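Uncharacterized protein (Bacillus subtilis, PDB 5DQW) is of unknown function but belongs to the HD-domain family, whose members are typically metal-dependent phosphohydrolases, and probably acts on a nucleotide or related phosphate compound. Local coordinates at residues A[34-39]-A[62-67]. Numbering follows the deposited sequence.
Sequences LHISRV and LVHDLI. With NI (nickel (II) ion), chain D.
His35, near the start of helix 33-50, and His64 and Asp65 of segment 62-67 converge on a nickel ion, forming the metal site of the HD domain, which is named after its consecutive His-Asp pair, here probably His64 and Asp65; Asp130 also binds the ion. The tight half of the contact lies behind the metal and is built round Ile36. Its CG1 branch, anti to the carbonyl carbon (chi1 -66°), sends CD1 obliquely against the His64 ring, 3.3 Å from CE1, and the same methyl rests 3.6 Å from CG of Asp65, the isoleucine and the aspartate reaching past one another from their own backbones. The other branch, CG2, lies 3.5 Å from the carbonyl O of Leu62 and touches the CD2 methyl of that leucine. Val39 CG1 reaches CE1 of His64 more distantly, obliquely to the ring.

The metal side is looser and wetter. NE2 of His35 binds nickel at 2.4 Å. The ring is anchored from behind through ND1, hydrogen-bonded to Asp133. NE2 of His64 lies farther from nickel, at 2.7 Å. On the other side of that ring ND1 is hydrogen-bonded to the carbonyl O of Ala61, which helps fix its rotation. The Asp65 carboxylate lies beside the ion, its exact placement doubtful, and is tilted 40° from the His35 ring, with OD2 3.8 Å from CD2 at the ring edge. With an alanine in place of Asp65 the carboxylate is gone, which would probably leave the ion without the acidic group of segment 62-67 and thin the packing over the Ile36 CD1 methyl. A bound ADP lies about 5 Å from this aspartate side chain, consistent with a substrate pocket on the metal side, where a water oxygen sits 2.6 Å from nickel.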
ATOM      1  N   LEU A  34       4.003 -14.560   5.042  1.00 42.85           N
ATOM      2  CA  LEU A  34       4.205 -14.391   3.609  1.00 44.36           C
ATOM      3  C   LEU A  34       5.500 -13.570   3.274  1.00 41.81           C
ATOM      4  O   LEU A  34       6.274 -13.955   2.392  1.00 41.13           O
ATOM      5  CB  LEU A  34       2.952 -13.781   2.982  1.00 48.04           C
ATOM      6  CG  LEU A  34       1.719 -14.692   3.056  1.00 52.39           C
ATOM      7  CD1 LEU A  34       0.487 -13.988   2.544  1.00 56.76           C
ATOM      8  CD2 LEU A  34       1.967 -16.000   2.297  1.00 54.34           C
ATOM      9  N   HIS A  35       5.754 -12.492   4.021  1.00 40.18           N
ATOM     10  CA  HIS A  35       7.026 -11.768   3.926  1.00 37.84           C
ATOM     11  C   HIS A  35       8.230 -12.688   4.213  1.00 34.89           C
ATOM     12  O   HIS A  35       9.163 -12.713   3.452  1.00 31.79           O
ATOM     13  CB  HIS A  35       7.034 -10.533   4.856  1.00 37.80           C
ATOM     14  CG  HIS A  35       8.404 -10.000   5.164  1.00 35.19           C
ATOM     15  ND1 HIS A  35       9.129  -9.236   4.270  1.00 36.85           N
ATOM     16  CD2 HIS A  35       9.166 -10.090   6.280  1.00 32.17           C
ATOM     17  CE1 HIS A  35      10.290  -8.907   4.821  1.00 37.29           C
ATOM     18  NE2 HIS A  35      10.332  -9.402   6.045  1.00 32.18           N
ATOM     19  N   ILE A  36       8.179 -13.466   5.297  1.00 35.07           N
ATOM     20  CA  ILE A  36       9.285 -14.341   5.660  1.00 34.30           C
ATOM     21  C   ILE A  36       9.543 -15.370   4.566  1.00 34.62           C
ATOM     22  O   ILE A  36      10.674 -15.595   4.164  1.00 33.74           O
ATOM     23  CB  ILE A  36       9.047 -15.026   6.978  1.00 35.52           C
ATOM     24  CG1 ILE A  36       9.042 -14.012   8.118  1.00 37.10           C
ATOM     25  CG2 ILE A  36      10.115 -16.113   7.228  1.00 36.41           C
ATOM     26  CD1 ILE A  36      10.383 -13.356   8.370  1.00 37.78           C
ATOM     27  N   SER A  37       8.476 -15.939   4.034  1.00 37.38           N
ATOM     28  CA  SER A  37       8.568 -16.971   3.005  1.00 38.20           C
ATOM     29  C   SER A  37       9.167 -16.431   1.720  1.00 37.75           C
ATOM     30  O   SER A  37      10.067 -17.058   1.141  1.00 36.80           O
ATOM     31  CB  SER A  37       7.174 -17.604   2.755  1.00 42.01           C
ATOM     32  OG  SER A  37       7.069 -18.054   1.406  1.00 47.81           O
ATOM     33  N   ARG A  38       8.709 -15.261   1.276  1.00 38.07           N
ATOM     34  CA  ARG A  38       9.362 -14.570   0.170  1.00 37.71           C
ATOM     35  C   ARG A  38      10.840 -14.272   0.395  1.00 34.97           C
ATOM     36  O   ARG A  38      11.651 -14.403  -0.532  1.00 33.90           O
ATOM     37  CB  ARG A  38       8.698 -13.235  -0.144  1.00 39.85           C
ATOM     38  CG  ARG A  38       7.316 -13.333  -0.737  1.00 43.75           C
ATOM     39  CD  ARG A  38       6.871 -11.993  -1.313  1.00 42.74           C
ATOM     40  NE  ARG A  38       6.925 -10.943  -0.310  1.00 40.22           N
ATOM     41  CZ  ARG A  38       5.949 -10.581   0.503  1.00 42.24           C
ATOM     42  NH1 ARG A  38       4.804 -11.241   0.516  1.00 47.80           N
ATOM     43  NH2 ARG A  38       6.148  -9.587   1.363  1.00 41.62           N
ATOM     44  N   VAL A  39      11.181 -13.813   1.592  1.00 33.42           N
ATOM     45  CA  VAL A  39      12.561 -13.458   1.885  1.00 31.50           C
ATOM     46  C   VAL A  39      13.479 -14.695   1.948  1.00 31.26           C
ATOM     47  O   VAL A  39      14.616 -14.650   1.459  1.00 30.26           O
ATOM     48  CB  VAL A  39      12.684 -12.631   3.161  1.00 30.99           C
ATOM     49  CG1 VAL A  39      14.159 -12.526   3.567  1.00 29.07           C
ATOM     50  CG2 VAL A  39      12.071 -11.244   2.975  1.00 31.37           C
ATOM     51  N   LEU A  62      14.496 -17.545   7.630  1.00 30.39           N
ATOM     52  CA  LEU A  62      13.239 -17.961   8.210  1.00 30.99           C
ATOM     53  C   LEU A  62      12.991 -17.481   9.651  1.00 30.97           C
ATOM     54  O   LEU A  62      11.854 -17.262   9.999  1.00 30.87           O
ATOM     55  CB  LEU A  62      13.118 -19.469   8.130  1.00 31.45           C
ATOM     56  CG  LEU A  62      12.867 -20.083   6.770  1.00 33.24           C
ATOM     57  CD1 LEU A  62      13.181 -21.581   6.865  1.00 32.69           C
ATOM     58  CD2 LEU A  62      11.421 -19.824   6.340  1.00 34.21           C
ATOM     59  N   VAL A  63      14.034 -17.324  10.466  1.00 31.15           N
ATOM     60  CA  VAL A  63      13.853 -16.964  11.876  1.00 31.87           C
ATOM     61  C   VAL A  63      14.284 -15.514  12.208  1.00 34.36           C
ATOM     62  O   VAL A  63      14.191 -15.120  13.358  1.00 35.39           O
ATOM     63  CB  VAL A  63      14.618 -17.943  12.818  1.00 32.46           C
ATOM     64  CG1 VAL A  63      14.136 -19.448  12.609  1.00 32.00           C
ATOM     65  CG2 VAL A  63      16.164 -17.815  12.670  1.00 28.94           C
ATOM     66  N   HIS A  64      14.693 -14.726  11.203  1.00 35.32           N
ATOM     67  CA  HIS A  64      15.350 -13.432  11.459  1.00 37.77           C
ATOM     68  C   HIS A  64      14.399 -12.502  12.184  1.00 39.11           C
ATOM     69  O   HIS A  64      14.797 -11.854  13.140  1.00 41.45           O
ATOM     70  CB  HIS A  64      15.982 -12.790  10.170  1.00 37.44           C
ATOM     71  CG  HIS A  64      14.986 -12.258   9.173  1.00 40.37           C
ATOM     72  ND1 HIS A  64      14.177 -13.075   8.411  1.00 44.07           N
ATOM     73  CD2 HIS A  64      14.655 -10.987   8.835  1.00 43.38           C
ATOM     74  CE1 HIS A  64      13.386 -12.333   7.652  1.00 44.96           C
ATOM     75  NE2 HIS A  64      13.638 -11.063   7.907  1.00 44.67           N
ATOM     76  N   ASP A  65      13.137 -12.517  11.782  1.00 39.06           N
ATOM     77  CA  ASP A  65      12.114 -11.690  12.404  1.00 40.98           C
ATOM     78  C   ASP A  65      11.555 -12.169  13.708  1.00 40.41           C
ATOM     79  O   ASP A  65      10.840 -11.407  14.365  1.00 43.11           O
ATOM     80  CB  ASP A  65      10.949 -11.482  11.441  1.00 42.84           C
ATOM     81  CG  ASP A  65      11.303 -10.520  10.326  1.00 46.24           C
ATOM     82  OD1 ASP A  65      12.494 -10.477   9.952  1.00 50.90           O
ATOM     83  OD2 ASP A  65      10.413  -9.823   9.811  1.00 53.73           O
ATOM     84  N   LEU A  66      11.847 -13.401  14.114  1.00 37.90           N
ATOM     85  CA  LEU A  66      11.235 -13.919  15.336  1.00 37.85           C
ATOM     86  C   LEU A  66      11.644 -13.101  16.579  1.00 38.55           C
ATOM     87  O   LEU A  66      10.851 -12.979  17.510  1.00 37.62           O
ATOM     88  CB  LEU A  66      11.533 -15.395  15.550  1.00 36.98           C
ATOM     89  CG  LEU A  66      10.977 -16.384  14.509  1.00 36.87           C
ATOM     90  CD1 LEU A  66      11.281 -17.800  14.946  1.00 37.93           C
ATOM     91  CD2 LEU A  66       9.441 -16.224  14.306  1.00 41.79           C
ATOM     92  N   ILE A  67      12.872 -12.578  16.586  1.00 37.38           N
ATOM     93  CA  ILE A  67      13.336 -11.775  17.693  1.00 40.20           C
ATOM     94  C   ILE A  67      13.103 -10.271  17.506  1.00 43.32           C
ATOM     95  O   ILE A  67      13.505  -9.496  18.347  1.00 45.56           O
ATOM     96  CB  ILE A  67      14.806 -11.993  17.974  1.00 39.36           C
ATOM     97  CG1 ILE A  67      15.693 -11.484  16.808  1.00 38.68           C
ATOM     98  CG2 ILE A  67      15.055 -13.423  18.254  1.00 37.63           C
ATOM     99  CD1 ILE A  67      17.175 -11.466  17.174  1.00 38.01           C
TER
HETATM  100 NI    NI D 302      12.098  -8.839   7.532  1.00 55.21          NI
HETATM  101  O   HOH W   1      11.173  -6.482   7.017  1.00 38.28           O